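Local coordinates for CRISPR-associated endonuclease C2c1 (Alicyclobacillus acidoterrestris, PDB 5U31), which is an RNA-guided endonuclease of CRISPR immunity that recognises a protospacer adjacent motif and cleaves target DNA with a RuvC domain using a divalent metal cation, at residues V108-G113 / R228-E233; S234-V239 / M377-T382; Q241-L246 / N373-F378. The protein carries 3 engineered substitutions. One frame throughout, in Å; residues are numbered along the deposited sequence.

Interaction 1: V108-G113 / R228-E233; sequences VPQAIG and RMMSWE. With nucleotides of chain C.
Val108 sets CG1 against the carbonyl of selenomethionine Met229, with CG1 to Met229 O at 3.3 Å. Its other methyl, CG2, meets Met229 CG at 3.8 Å, the two side chains crossing at about a right angle. Next to it, Pro109 CD touches Met230 CE, the tip of a second selenomethionine, at 3.6 Å. The Gln110 chain bends at chi2 (77°), which swings its amide across the Met230 chain. Gln110 OE1 comes to 3.4 Å from Met230 CG, and Gln110 CG packs near OP1 of nucleotide DC18 of chain C. At the far end, Ala111 CB rests on the Glu233 carboxylate, 3.4 Å from Glu233 OE2. That carboxylate is held by a hydrogen bond from Tyr104 and a salt bridge to Arg45. Ala118 and Ile121 of helix 118-130 pack on Met230. The contact thus joins the turn after helix 93-107 to helix 216-257 by largely apolar packing, with the Gln110 amide and Glu233 carboxylate against carbon atoms. Tyr104 and Arg45 probably favour the ionised form of buried Glu233.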
loop_
_atom_site.group_PDB
_atom_site.type_symbol
_atom_site.label_atom_id
_atom_site.label_comp_id
_atom_site.label_asym_id
_atom_site.label_seq_id
_atom_site.Cartn_x
_atom_site.Cartn_y
_atom_site.Cartn_z
ATOM N N VAL A 108 8.755 29.613 7.801
ATOM C CA VAL A 108 8.801 28.163 7.630
ATOM C C VAL A 108 9.718 27.596 8.705
ATOM O O VAL A 108 10.874 27.256 8.414
ATOM C CB VAL A 108 9.280 27.771 6.222
ATOM C CG1 VAL A 108 9.241 26.258 6.044
ATOM C CG2 VAL A 108 8.423 28.436 5.161
ATOM N N PRO A 109 9.258 27.492 9.954
ATOM C CA PRO A 109 10.153 27.036 11.028
ATOM C C PRO A 109 10.728 25.655 10.793
ATOM O O PRO A 109 11.728 25.300 11.432
ATOM C CB PRO A 109 9.254 27.071 12.270
ATOM C CG PRO A 109 8.216 28.091 11.942
ATOM C CD PRO A 109 7.950 27.918 10.476
ATOM N N GLN A 110 10.140 24.870 9.885
ATOM C CA GLN A 110 10.687 23.564 9.536
ATOM C C GLN A 110 12.066 23.654 8.900
ATOM O O GLN A 110 12.779 22.646 8.858
ATOM C CB GLN A 110 9.740 22.833 8.584
ATOM C CG GLN A 110 8.458 22.347 9.223
ATOM C CD GLN A 110 7.445 23.452 9.438
ATOM O OE1 GLN A 110 7.764 24.634 9.340
ATOM N NE2 GLN A 110 6.213 23.068 9.728
ATOM N N ALA A 111 12.453 24.827 8.395
ATOM C CA ALA A 111 13.760 24.958 7.762
ATOM C C ALA A 111 14.888 24.740 8.763
ATOM O O ALA A 111 15.936 24.182 8.412
ATOM C CB ALA A 111 13.887 26.325 7.092
ATOM N N ILE A 112 14.697 25.163 10.015
ATOM C CA ILE A 112 15.686 24.921 11.059
ATOM C C ILE A 112 15.308 23.761 11.965
ATOM O O ILE A 112 16.037 23.472 12.920
ATOM C CB ILE A 112 15.925 26.180 11.913
ATOM C CG1 ILE A 112 14.636 26.582 12.628
ATOM C CG2 ILE A 112 16.452 27.298 11.052
ATOM C CD1 ILE A 112 14.800 27.725 13.587
ATOM N N GLY A 113 14.183 23.098 11.711
ATOM C CA GLY A 113 13.792 21.947 12.496
ATOM C C GLY A 113 12.705 22.192 13.518
ATOM O O GLY A 113 12.367 21.267 14.265
ATOM N N ARG A 228 2.898 24.255 1.508
ATOM C CA ARG A 228 3.777 23.457 0.666
ATOM C C ARG A 228 5.235 23.709 1.002
ATOM O O ARG A 228 6.078 22.821 0.823
ATOM C CB ARG A 228 3.497 23.754 -0.806
ATOM C CG ARG A 228 3.905 25.134 -1.242
ATOM C CD ARG A 228 3.418 25.439 -2.639
ATOM N NE ARG A 228 3.954 24.516 -3.634
ATOM C CZ ARG A 228 3.212 23.708 -4.382
ATOM N NH1 ARG A 228 1.892 23.708 -4.258
ATOM N NH2 ARG A 228 3.788 22.904 -5.263
HETATM N N MSE A 229 5.546 24.894 1.511
HETATM C CA MSE A 229 6.913 25.257 1.838
HETATM C C MSE A 229 7.354 24.614 3.146
HETATM O O MSE A 229 8.540 24.369 3.371
HETATM C CB MSE A 229 7.038 26.771 1.928
HETATM C CG MSE A 229 8.403 27.273 1.556
HETATM SE SE MSE A 229 8.869 26.707 -0.240
HETATM C CE MSE A 229 10.632 27.528 -0.317
HETATM N N MSE A 230 6.388 24.337 4.010
HETATM C CA MSE A 230 6.684 23.679 5.269
HETATM C C MSE A 230 6.929 22.187 5.090
HETATM O O MSE A 230 7.929 21.666 5.578
HETATM C CB MSE A 230 5.553 23.912 6.261
HETATM C CG MSE A 230 5.563 25.300 6.853
HETATM SE SE MSE A 230 4.074 25.585 8.056
HETATM C CE MSE A 230 4.742 27.121 9.054
ATOM N N SER A 231 6.025 21.492 4.394
ATOM C CA SER A 231 6.206 20.052 4.235
ATOM C C SER A 231 7.450 19.742 3.421
ATOM O O SER A 231 8.129 18.744 3.675
ATOM C CB SER A 231 4.975 19.416 3.587
ATOM O OG SER A 231 4.963 19.610 2.183
ATOM N N TRP A 232 7.775 20.592 2.451
ATOM C CA TRP A 232 8.966 20.349 1.652
ATOM C C TRP A 232 10.226 20.511 2.490
ATOM O O TRP A 232 11.124 19.662 2.438
ATOM C CB TRP A 232 8.963 21.284 0.453
ATOM C CG TRP A 232 10.216 21.328 -0.314
ATOM C CD1 TRP A 232 10.692 20.384 -1.176
ATOM C CD2 TRP A 232 11.157 22.400 -0.329
ATOM N NE1 TRP A 232 11.887 20.799 -1.718
ATOM C CE2 TRP A 232 12.191 22.038 -1.214
ATOM C CE3 TRP A 232 11.227 23.631 0.327
ATOM C CZ2 TRP A 232 13.281 22.863 -1.462
ATOM C CZ3 TRP A 232 12.309 24.446 0.082
ATOM C CH2 TRP A 232 13.323 24.060 -0.801
ATOM N N GLU A 233 10.303 21.580 3.285
ATOM C CA GLU A 233 11.437 21.737 4.190
ATOM C C GLU A 233 11.518 20.581 5.176
ATOM O O GLU A 233 12.614 20.148 5.547
ATOM C CB GLU A 233 11.344 23.066 4.940
ATOM C CG GLU A 233 11.840 24.262 4.158
ATOM C CD GLU A 233 13.351 24.384 4.161
ATOM O OE1 GLU A 233 14.034 23.422 4.567
ATOM O OE2 GLU A 233 13.858 25.452 3.762
ATOM P P DC C 18 5.161 18.989 8.956
ATOM O OP1 DC C 18 6.411 19.504 9.548
ATOM O OP2 DC C 18 4.222 18.205 9.789
ATOM O "O5'" DC C 18 4.369 20.245 8.383
ATOM C "C5'" DC C 18 2.963 20.223 8.343
ATOM C "C4'" DC C 18 2.460 20.829 7.057
ATOM O "O4'" DC C 18 2.599 19.868 5.981
ATOM C "C3'" DC C 18 0.986 21.154 7.053
ATOM O "O3'" DC C 18 0.751 22.376 7.692
ATOM C "C2'" DC C 18 0.716 21.226 5.563
ATOM C "C1'" DC C 18 1.510 20.017 5.083
ATOM N N1 DC C 18 0.705 18.762 5.077
ATOM C C2 DC C 18 -0.070 18.463 3.959
ATOM O O2 DC C 18 -0.062 19.243 2.998
ATOM N N3 DC C 18 -0.804 17.324 3.954
ATOM C C4 DC C 18 -0.786 16.512 5.008
ATOM N N4 DC C 18 -1.528 15.404 4.955
ATOM C C5 DC C 18 -0.006 16.800 6.165
ATOM C C6 DC C 18 0.718 17.925 6.158
ATOM P P DT C 17 7.011 12.893 8.619
ATOM O OP1 DT C 17 8.451 13.030 8.943
ATOM O OP2 DT C 17 6.036 12.450 9.643
ATOM O "O5'" DT C 17 6.456 14.291 8.076
ATOM C "C5'" DT C 17 7.063 14.915 6.959
ATOM C "C4'" DT C 17 6.242 16.114 6.517
ATOM O "O4'" DT C 17 5.343 15.724 5.444
ATOM C "C3'" DT C 17 5.361 16.732 7.612
ATOM O "O3'" DT C 17 5.531 18.144 7.636
ATOM C "C2'" DT C 17 3.943 16.345 7.190
ATOM C "C1'" DT C 17 4.082 16.300 5.680
ATOM N N1 DT C 17 3.043 15.473 4.998
ATOM C C2 DT C 17 2.683 15.789 3.711
ATOM O O2 DT C 17 3.177 16.714 3.091
ATOM N N3 DT C 17 1.724 14.979 3.168
ATOM C C4 DT C 17 1.098 13.907 3.773
ATOM O O4 DT C 17 0.246 13.237 3.201
ATOM C C5 DT C 17 1.519 13.630 5.127
ATOM C C7 DT C 17 0.913 12.489 5.883
ATOM C C6 DT C 17 2.461 14.416 5.668
#

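Interaction 2: S234-V239 / M377-T382; sequences SWNQRV and MFATFT. With nucleotides of chain B; nucleotides of chain C.
With chi1 near -94°, Asn236 carries its amide toward segment 377-382. This brings Asn236 OD1 to 3.1 Å from Ala379 N, which donates a hydrogen bond at 154°. The donor sits above the carbonyl plane, not on a lone pair. Val239 holds CG1 opposite its backbone N (chi1 176°), and this methyl lies 3.5 Å from Met377 C. Its other methyl, Val239 CG2, packs on the sugar of C99 of chain B. Ala379 CB meets Trp235 CB at 3.9 Å. The Trp235 ring then runs on between the nucleic acid strands. One face carries O2' of C98 of chain B, and Arg238 CD lies over the opposite face. At its edge, Trp235 NE1 donates to O2 of DT16 of chain C at 2.9 Å. On the loop side, Thr380 N gives a nearly straight bond to OP1 of C99 of chain B at 2.9 Å. Thr380 OG1 adds a weak bond to OP1 of C98 of chain B. Arg238 and Ser234 hold DNA phosphates. The RNA is thus held mainly through a backbone N-H. Thymine O2 lies on the minor-groove edge, where every base offers an acceptor (O2 or N3), so the indole bond probably discriminates little between bases.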
loop_
_atom_site.group_PDB
_atom_site.type_symbol
_atom_site.label_atom_id
_atom_site.label_comp_id
_atom_site.label_asym_id
_atom_site.label_seq_id
_atom_site.Cartn_x
_atom_site.Cartn_y
_atom_site.Cartn_z
ATOM N N SER A 234 10.367 20.078 5.624
ATOM C CA SER A 234 10.382 18.891 6.467
ATOM C C SER A 234 10.987 17.715 5.721
ATOM O O SER A 234 11.736 16.920 6.302
ATOM C CB SER A 234 8.971 18.563 6.949
ATOM O OG SER A 234 8.604 19.407 8.026
ATOM N N TRP A 235 10.697 17.603 4.424
ATOM C CA TRP A 235 11.274 16.528 3.628
ATOM C C TRP A 235 12.738 16.769 3.304
ATOM O O TRP A 235 13.509 15.808 3.239
ATOM C CB TRP A 235 10.472 16.332 2.345
ATOM C CG TRP A 235 9.382 15.357 2.557
ATOM C CD1 TRP A 235 8.059 15.626 2.692
ATOM C CD2 TRP A 235 9.525 13.944 2.718
ATOM N NE1 TRP A 235 7.361 14.464 2.903
ATOM C CE2 TRP A 235 8.243 13.417 2.925
ATOM C CE3 TRP A 235 10.618 13.072 2.696
ATOM C CZ2 TRP A 235 8.017 12.058 3.109
ATOM C CZ3 TRP A 235 10.392 11.724 2.881
ATOM C CH2 TRP A 235 9.103 11.229 3.084
ATOM N N ASN A 236 13.140 18.028 3.095
ATOM C CA ASN A 236 14.562 18.329 2.951
ATOM C C ASN A 236 15.345 17.844 4.164
ATOM O O ASN A 236 16.449 17.302 4.028
ATOM C CB ASN A 236 14.772 19.829 2.756
ATOM C CG ASN A 236 14.856 20.226 1.299
ATOM O OD1 ASN A 236 15.419 19.508 0.472
ATOM N ND2 ASN A 236 14.300 21.385 0.978
ATOM N N GLN A 237 14.785 18.029 5.359
ATOM C CA GLN A 237 15.436 17.530 6.564
ATOM C C GLN A 237 15.388 16.008 6.626
ATOM O O GLN A 237 16.345 15.368 7.076
ATOM C CB GLN A 237 14.778 18.146 7.799
ATOM C CG GLN A 237 15.273 17.587 9.117
ATOM C CD GLN A 237 14.860 18.436 10.297
ATOM O OE1 GLN A 237 14.981 19.663 10.266
ATOM N NE2 GLN A 237 14.364 17.790 11.346
ATOM N N ARG A 238 14.287 15.410 6.163
ATOM C CA ARG A 238 14.118 13.966 6.285
ATOM C C ARG A 238 15.001 13.218 5.296
ATOM O O ARG A 238 15.597 12.192 5.641
ATOM C CB ARG A 238 12.651 13.596 6.082
ATOM C CG ARG A 238 12.272 12.231 6.601
ATOM C CD ARG A 238 10.767 12.056 6.610
ATOM N NE ARG A 238 10.336 10.994 7.513
ATOM C CZ ARG A 238 10.251 9.713 7.167
ATOM N NH1 ARG A 238 9.846 8.810 8.050
ATOM N NH2 ARG A 238 10.576 9.331 5.936
ATOM N N VAL A 239 15.093 13.715 4.061
ATOM C CA VAL A 239 15.947 13.084 3.059
ATOM C C VAL A 239 17.409 13.157 3.477
ATOM O O VAL A 239 18.156 12.178 3.359
ATOM C CB VAL A 239 15.722 13.740 1.688
ATOM C CG1 VAL A 239 16.673 13.171 0.663
ATOM C CG2 VAL A 239 14.317 13.520 1.254
HETATM N N MSE A 377 19.640 13.369 -1.757
HETATM C CA MSE A 377 20.140 14.116 -0.615
HETATM C C MSE A 377 19.261 15.325 -0.360
HETATM O O MSE A 377 19.395 15.997 0.665
HETATM C CB MSE A 377 21.583 14.552 -0.842
HETATM C CG MSE A 377 22.571 13.410 -0.965
HETATM SE SE MSE A 377 24.341 14.068 -1.452
HETATM C CE MSE A 377 24.357 13.574 -3.342
ATOM N N PHE A 378 18.363 15.605 -1.303
ATOM C CA PHE A 378 17.478 16.753 -1.193
ATOM C C PHE A 378 16.154 16.431 -1.867
ATOM O O PHE A 378 16.106 15.693 -2.852
ATOM C CB PHE A 378 18.086 18.008 -1.827
ATOM C CG PHE A 378 19.496 18.297 -1.388
ATOM C CD1 PHE A 378 19.742 18.981 -0.211
ATOM C CD2 PHE A 378 20.573 17.886 -2.158
ATOM C CE1 PHE A 378 21.038 19.253 0.189
ATOM C CE2 PHE A 378 21.868 18.156 -1.765
ATOM C CZ PHE A 378 22.102 18.840 -0.587
ATOM N N ALA A 379 15.080 17.010 -1.336
ATOM C CA ALA A 379 13.749 16.812 -1.891
ATOM C C ALA A 379 13.513 17.799 -3.026
ATOM O O ALA A 379 13.654 19.011 -2.836
ATOM C CB ALA A 379 12.690 16.989 -0.804
ATOM N N THR A 380 13.155 17.282 -4.203
ATOM C CA THR A 380 12.931 18.144 -5.357
ATOM C C THR A 380 11.907 19.228 -5.032
ATOM O O THR A 380 10.986 19.030 -4.235
ATOM C CB THR A 380 12.464 17.334 -6.566
ATOM O OG1 THR A 380 11.184 16.754 -6.291
ATOM C CG2 THR A 380 13.451 16.228 -6.872
ATOM N N PHE A 381 12.095 20.391 -5.648
ATOM C CA PHE A 381 11.282 21.575 -5.407
ATOM C C PHE A 381 10.526 21.893 -6.687
ATOM O O PHE A 381 11.141 22.066 -7.743
ATOM C CB PHE A 381 12.159 22.754 -4.980
ATOM C CG PHE A 381 11.418 24.058 -4.859
ATOM C CD1 PHE A 381 10.674 24.343 -3.726
ATOM C CD2 PHE A 381 11.474 25.002 -5.872
ATOM C CE1 PHE A 381 9.987 25.537 -3.612
ATOM C CE2 PHE A 381 10.790 26.200 -5.761
ATOM C CZ PHE A 381 10.048 26.467 -4.629
ATOM N N THR A 382 9.199 21.951 -6.600
ATOM C CA THR A 382 8.362 22.195 -7.770
ATOM C C THR A 382 7.319 23.246 -7.435
ATOM O O THR A 382 6.485 23.036 -6.547
ATOM C CB THR A 382 7.682 20.907 -8.252
ATOM O OG1 THR A 382 6.895 20.353 -7.194
ATOM C CG2 THR A 382 8.715 19.883 -8.710
ATOM P P C B 98 7.025 16.690 -6.236
ATOM O OP1 C B 98 8.119 17.236 -7.073
ATOM O OP2 C B 98 6.049 15.764 -6.869
ATOM O "O5'" C B 98 7.667 15.983 -4.963
ATOM C "C5'" C B 98 8.551 16.699 -4.120
ATOM C "C4'" C B 98 8.764 15.988 -2.811
ATOM O "O4'" C B 98 7.493 15.743 -2.158
ATOM C "C3'" C B 98 9.401 14.617 -2.903
ATOM O "O3'" C B 98 10.806 14.702 -3.050
ATOM C "C2'" C B 98 8.963 13.963 -1.601
ATOM O "O2'" C B 98 9.759 14.417 -0.519
ATOM C "C1'" C B 98 7.554 14.535 -1.432
ATOM N N1 C B 98 6.513 13.623 -1.955
ATOM C C2 C B 98 6.198 12.475 -1.224
ATOM O O2 C B 98 6.796 12.249 -0.162
ATOM N N3 C B 98 5.254 11.632 -1.689
ATOM C C4 C B 98 4.630 11.904 -2.830
ATOM N N4 C B 98 3.706 11.035 -3.233
ATOM C C5 C B 98 4.922 13.069 -3.596
ATOM C C6 C B 98 5.864 13.896 -3.125
ATOM P P C B 99 11.605 13.676 -3.990
ATOM O OP1 C B 99 12.873 14.352 -4.364
ATOM O OP2 C B 99 10.720 13.136 -5.050
ATOM O "O5'" C B 99 11.951 12.476 -3.009
ATOM C "C5'" C B 99 12.558 12.731 -1.756
ATOM C "C4'" C B 99 12.349 11.588 -0.799
ATOM O "O4'" C B 99 10.948 11.483 -0.448
ATOM C "C3'" C B 99 12.710 10.211 -1.322
ATOM O "O3'" C B 99 14.102 9.962 -1.236
ATOM C "C2'" C B 99 11.869 9.290 -0.446
ATOM O "O2'" C B 99 12.494 9.113 0.816
ATOM C "C1'" C B 99 10.605 10.130 -0.238
ATOM N N1 C B 99 9.503 9.774 -1.165
ATOM C C2 C B 99 8.635 8.728 -0.838
ATOM O O2 C B 99 8.818 8.098 0.213
ATOM N N3 C B 99 7.621 8.421 -1.680
ATOM C C4 C B 99 7.449 9.123 -2.799
ATOM N N4 C B 99 6.438 8.800 -3.605
ATOM C C5 C B 99 8.310 10.201 -3.148
ATOM C C6 C B 99 9.310 10.492 -2.310
ATOM P P DT C 16 4.680 6.749 8.007
ATOM O OP1 DT C 16 5.291 6.051 9.161
ATOM O OP2 DT C 16 3.243 7.107 8.027
ATOM O "O5'" DT C 16 5.508 8.079 7.712
ATOM C "C5'" DT C 16 5.632 8.522 6.378
ATOM C "C4'" DT C 16 6.377 9.833 6.304
ATOM O "O4'" DT C 16 6.102 10.440 5.024
ATOM C "C3'" DT C 16 5.929 10.877 7.301
ATOM O "O3'" DT C 16 6.908 11.913 7.351
ATOM C "C2'" DT C 16 4.651 11.361 6.635
ATOM C "C1'" DT C 16 5.135 11.462 5.193
ATOM N N1 DT C 16 4.091 11.276 4.173
ATOM C C2 DT C 16 4.091 12.107 3.090
ATOM O O2 DT C 16 4.899 13.005 2.950
ATOM N N3 DT C 16 3.102 11.863 2.175
ATOM C C4 DT C 16 2.135 10.880 2.240
ATOM O O4 DT C 16 1.285 10.738 1.369
ATOM C C5 DT C 16 2.197 10.030 3.406
ATOM C C7 DT C 16 1.200 8.923 3.581
ATOM C C6 DT C 16 3.168 10.263 4.305
#

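Interaction 3: Q241-L246 / N373-F378. With nucleotides of chain B.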
loop_
_atom_site.group_PDB
_atom_site.type_symbol
_atom_site.label_atom_id
_atom_site.label_comp_id
_atom_site.label_asym_id
_atom_site.label_seq_id
_atom_site.Cartn_x
_atom_site.Cartn_y
_atom_site.Cartn_z
ATOM N N GLN A 241 18.642 13.451 6.552
ATOM C CA GLN A 241 18.877 12.570 7.689
ATOM C C GLN A 241 18.965 11.120 7.237
ATOM O O GLN A 241 19.907 10.404 7.592
ATOM C CB GLN A 241 17.776 12.746 8.733
ATOM C CG GLN A 241 17.866 14.050 9.509
ATOM C CD GLN A 241 16.705 14.244 10.461
ATOM O OE1 GLN A 241 15.801 13.409 10.539
ATOM N NE2 GLN A 241 16.723 15.350 11.195
ATOM N N GLU A 242 17.998 10.678 6.431
ATOM C CA GLU A 242 17.988 9.294 5.976
ATOM C C GLU A 242 19.187 8.980 5.089
ATOM O O GLU A 242 19.642 7.831 5.059
ATOM C CB GLU A 242 16.683 8.996 5.245
ATOM C CG GLU A 242 15.470 9.006 6.163
ATOM C CD GLU A 242 14.199 8.548 5.478
ATOM O OE1 GLU A 242 14.217 8.342 4.246
ATOM O OE2 GLU A 242 13.179 8.392 6.181
ATOM N N TYR A 243 19.714 9.974 4.368
ATOM C CA TYR A 243 20.926 9.750 3.586
ATOM C C TYR A 243 22.155 9.665 4.479
ATOM O O TYR A 243 23.119 8.968 4.143
ATOM C CB TYR A 243 21.109 10.857 2.547
ATOM C CG TYR A 243 22.290 10.644 1.626
ATOM C CD1 TYR A 243 22.149 9.944 0.435
ATOM C CD2 TYR A 243 23.546 11.149 1.944
ATOM C CE1 TYR A 243 23.231 9.745 -0.411
ATOM C CE2 TYR A 243 24.633 10.956 1.105
ATOM C CZ TYR A 243 24.469 10.255 -0.069
ATOM O OH TYR A 243 25.549 10.066 -0.899
ATOM N N ALA A 244 22.145 10.377 5.608
ATOM C CA ALA A 244 23.241 10.269 6.562
ATOM C C ALA A 244 23.258 8.899 7.224
ATOM O O ALA A 244 24.325 8.302 7.402
ATOM C CB ALA A 244 23.129 11.371 7.612
ATOM N N LYS A 245 22.084 8.382 7.594
ATOM C CA LYS A 245 22.018 7.057 8.196
ATOM C C LYS A 245 22.397 5.956 7.213
ATOM O O LYS A 245 22.783 4.866 7.643
ATOM C CB LYS A 245 20.619 6.813 8.765
ATOM C CG LYS A 245 20.276 7.739 9.926
ATOM C CD LYS A 245 18.772 7.865 10.132
ATOM C CE LYS A 245 18.429 9.009 11.086
ATOM N NZ LYS A 245 16.971 9.333 11.078
ATOM N N LEU A 246 22.302 6.217 5.907
ATOM C CA LEU A 246 22.758 5.237 4.928
ATOM C C LEU A 246 24.277 5.158 4.906
ATOM O O LEU A 246 24.853 4.062 4.940
ATOM C CB LEU A 246 22.225 5.591 3.543
ATOM C CG LEU A 246 20.985 4.836 3.077
ATOM C CD1 LEU A 246 20.626 5.271 1.672
ATOM C CD2 LEU A 246 21.227 3.343 3.141
ATOM N N ASN A 373 23.667 4.574 -3.966
ATOM C CA ASN A 373 23.969 5.207 -5.244
ATOM C C ASN A 373 22.754 5.896 -5.843
ATOM O O ASN A 373 22.911 6.784 -6.688
ATOM C CB ASN A 373 24.525 4.174 -6.223
ATOM C CG ASN A 373 25.842 3.589 -5.761
ATOM O OD1 ASN A 373 26.597 4.233 -5.030
ATOM N ND2 ASN A 373 26.127 2.364 -6.183
ATOM N N HIS A 374 21.552 5.516 -5.426
ATOM C CA HIS A 374 20.337 6.136 -5.920
ATOM C C HIS A 374 19.687 7.064 -4.907
ATOM O O HIS A 374 18.801 7.840 -5.283
ATOM C CB HIS A 374 19.337 5.056 -6.353
ATOM C CG HIS A 374 19.814 4.223 -7.501
ATOM N ND1 HIS A 374 19.168 3.077 -7.911
ATOM C CD2 HIS A 374 20.877 4.373 -8.327
ATOM C CE1 HIS A 374 19.812 2.556 -8.940
ATOM N NE2 HIS A 374 20.851 3.323 -9.213
ATOM N N ALA A 375 20.115 7.021 -3.649
ATOM C CA ALA A 375 19.482 7.829 -2.618
ATOM C C ALA A 375 19.648 9.313 -2.918
ATOM O O ALA A 375 20.720 9.772 -3.321
ATOM C CB ALA A 375 20.070 7.493 -1.247
ATOM N N LYS A 376 18.570 10.063 -2.723
ATOM C CA LYS A 376 18.619 11.502 -2.888
ATOM C C LYS A 376 19.133 12.152 -1.611
ATOM O O LYS A 376 19.093 11.570 -0.523
ATOM C CB LYS A 376 17.237 12.043 -3.260
ATOM C CG LYS A 376 16.597 11.266 -4.401
ATOM C CD LYS A 376 15.313 11.887 -4.917
ATOM C CE LYS A 376 14.698 10.982 -5.980
ATOM N NZ LYS A 376 13.546 11.600 -6.689
HETATM N N MSE A 377 19.640 13.369 -1.757
HETATM C CA MSE A 377 20.140 14.116 -0.615
HETATM C C MSE A 377 19.261 15.325 -0.360
HETATM O O MSE A 377 19.395 15.997 0.665
HETATM C CB MSE A 377 21.583 14.552 -0.842
HETATM C CG MSE A 377 22.571 13.410 -0.965
HETATM SE SE MSE A 377 24.341 14.068 -1.452
HETATM C CE MSE A 377 24.357 13.574 -3.342
ATOM N N PHE A 378 18.363 15.605 -1.303
ATOM C CA PHE A 378 17.478 16.753 -1.193
ATOM C C PHE A 378 16.154 16.431 -1.867
ATOM O O PHE A 378 16.106 15.693 -2.852
ATOM C CB PHE A 378 18.086 18.008 -1.827
ATOM C CG PHE A 378 19.496 18.297 -1.388
ATOM C CD1 PHE A 378 19.742 18.981 -0.211
ATOM C CD2 PHE A 378 20.573 17.886 -2.158
ATOM C CE1 PHE A 378 21.038 19.253 0.189
ATOM C CE2 PHE A 378 21.868 18.156 -1.765
ATOM C CZ PHE A 378 22.102 18.840 -0.587
ATOM P P G B 100 14.760 8.704 -1.990
ATOM O OP1 G B 100 16.234 8.755 -1.783
ATOM O OP2 G B 100 14.207 8.649 -3.368
ATOM O "O5'" G B 100 14.229 7.455 -1.165
ATOM C "C5'" G B 100 13.856 6.250 -1.812
ATOM C "C4'" G B 100 12.900 5.464 -0.956
ATOM O "O4'" G B 100 11.609 6.123 -0.941
ATOM C "C3'" G B 100 12.595 4.053 -1.419
ATOM O "O3'" G B 100 13.590 3.137 -0.999
ATOM C "C2'" G B 100 11.232 3.788 -0.799
ATOM O "O2'" G B 100 11.378 3.474 0.578
ATOM C "C1'" G B 100 10.580 5.164 -0.902
ATOM N N9 G B 100 9.748 5.330 -2.110
ATOM C C8 G B 100 9.963 6.233 -3.123
ATOM N N7 G B 100 9.063 6.187 -4.065
ATOM C C5 G B 100 8.187 5.195 -3.645
ATOM C C6 G B 100 7.007 4.700 -4.262
ATOM O O6 G B 100 6.490 5.049 -5.332
ATOM N N1 G B 100 6.423 3.697 -3.496
ATOM C C2 G B 100 6.904 3.235 -2.296
ATOM N N2 G B 100 6.193 2.263 -1.709
ATOM N N3 G B 100 8.000 3.690 -1.710
ATOM C C4 G B 100 8.590 4.662 -2.436
ATOM P P C B 99 11.605 13.676 -3.990
ATOM O OP1 C B 99 12.873 14.352 -4.364
ATOM O OP2 C B 99 10.720 13.136 -5.050
ATOM O "O5'" C B 99 11.951 12.476 -3.009
ATOM C "C5'" C B 99 12.558 12.731 -1.756
ATOM C "C4'" C B 99 12.349 11.588 -0.799
ATOM O "O4'" C B 99 10.948 11.483 -0.448
ATOM C "C3'" C B 99 12.710 10.211 -1.322
ATOM O "O3'" C B 99 14.102 9.962 -1.236
ATOM C "C2'" C B 99 11.869 9.290 -0.446
ATOM O "O2'" C B 99 12.494 9.113 0.816
ATOM C "C1'" C B 99 10.605 10.130 -0.238
ATOM N N1 C B 99 9.503 9.774 -1.165
ATOM C C2 C B 99 8.635 8.728 -0.838
ATOM O O2 C B 99 8.818 8.098 0.213
ATOM N N3 C B 99 7.621 8.421 -1.680
ATOM C C4 C B 99 7.449 9.123 -2.799
ATOM N N4 C B 99 6.438 8.800 -3.605
ATOM C C5 C B 99 8.310 10.201 -3.148
ATOM C C6 C B 99 9.310 10.492 -2.310
#
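Tyr243 reaches over segment 373-378 from its helix, with CG placed opposite the backbone N (chi1 -176°). Its CB lies 3.7 Å from Lys376 O. At the ring, Tyr243 CD1 meets Ala375 CB at 3.6 Å, and this methyl lies at the ring edge, near its plane. Tyr243 CD1 is also close to Lys376 O, which approaches obliquely. One face of the ring takes the selenomethionine Met377. Met377 CG stands 3.5 Å from the centroid of the Tyr243 ring and only 1° off the ring normal, a CH-pi contact over the centre. Farther along the ring, Tyr243 CE2 and CZ face the selenium. Met377 SE is 4.3 Å from the centroid of the Tyr243 ring, over the same face, in a Met-aromatic contact. Ala375 CB has a second apolar neighbour, Leu246 CD1, at 3.7 Å. On the RNA side, Lys376 N donates a nearly straight hydrogen bond (173°) to OP1 of G100 of chain B at 2.8 Å. The extended Lys376 chain passes along the phosphates of C99 and G100 of chain B. Ala375 is the first residue past the helical part of segment 373-378. Leu372 of helix 358-374 packs on Tyr243 and Leu246. The contact thus lies at the surface, where the end of helix 358-374 and the loop after it meet helix 216-257.

Overall arrangement
All three interactions use helix 216-257 of the REC1 domain, in order along it: interaction 1, interaction 2, interaction 3. The centres of interactions 1 and 2 are 10 Å apart, as are those of interactions 2 and 3; those of interactions 1 and 3 are 18 Å apart. The helix first meets the loop between helices 93-107 and 118-130. It then meets the chain that leaves helix 358-374, which runs back along it. Interactions 2 and 3 share Met377 and Phe378. Interactions 1 and 2 are tied by probable hydrogen bonds from Trp232 to Ala379 and from Arg228 to Thr382. Together they pack two loops of REC1 against one helix, and parts of each lie against the bound RNA or DNA.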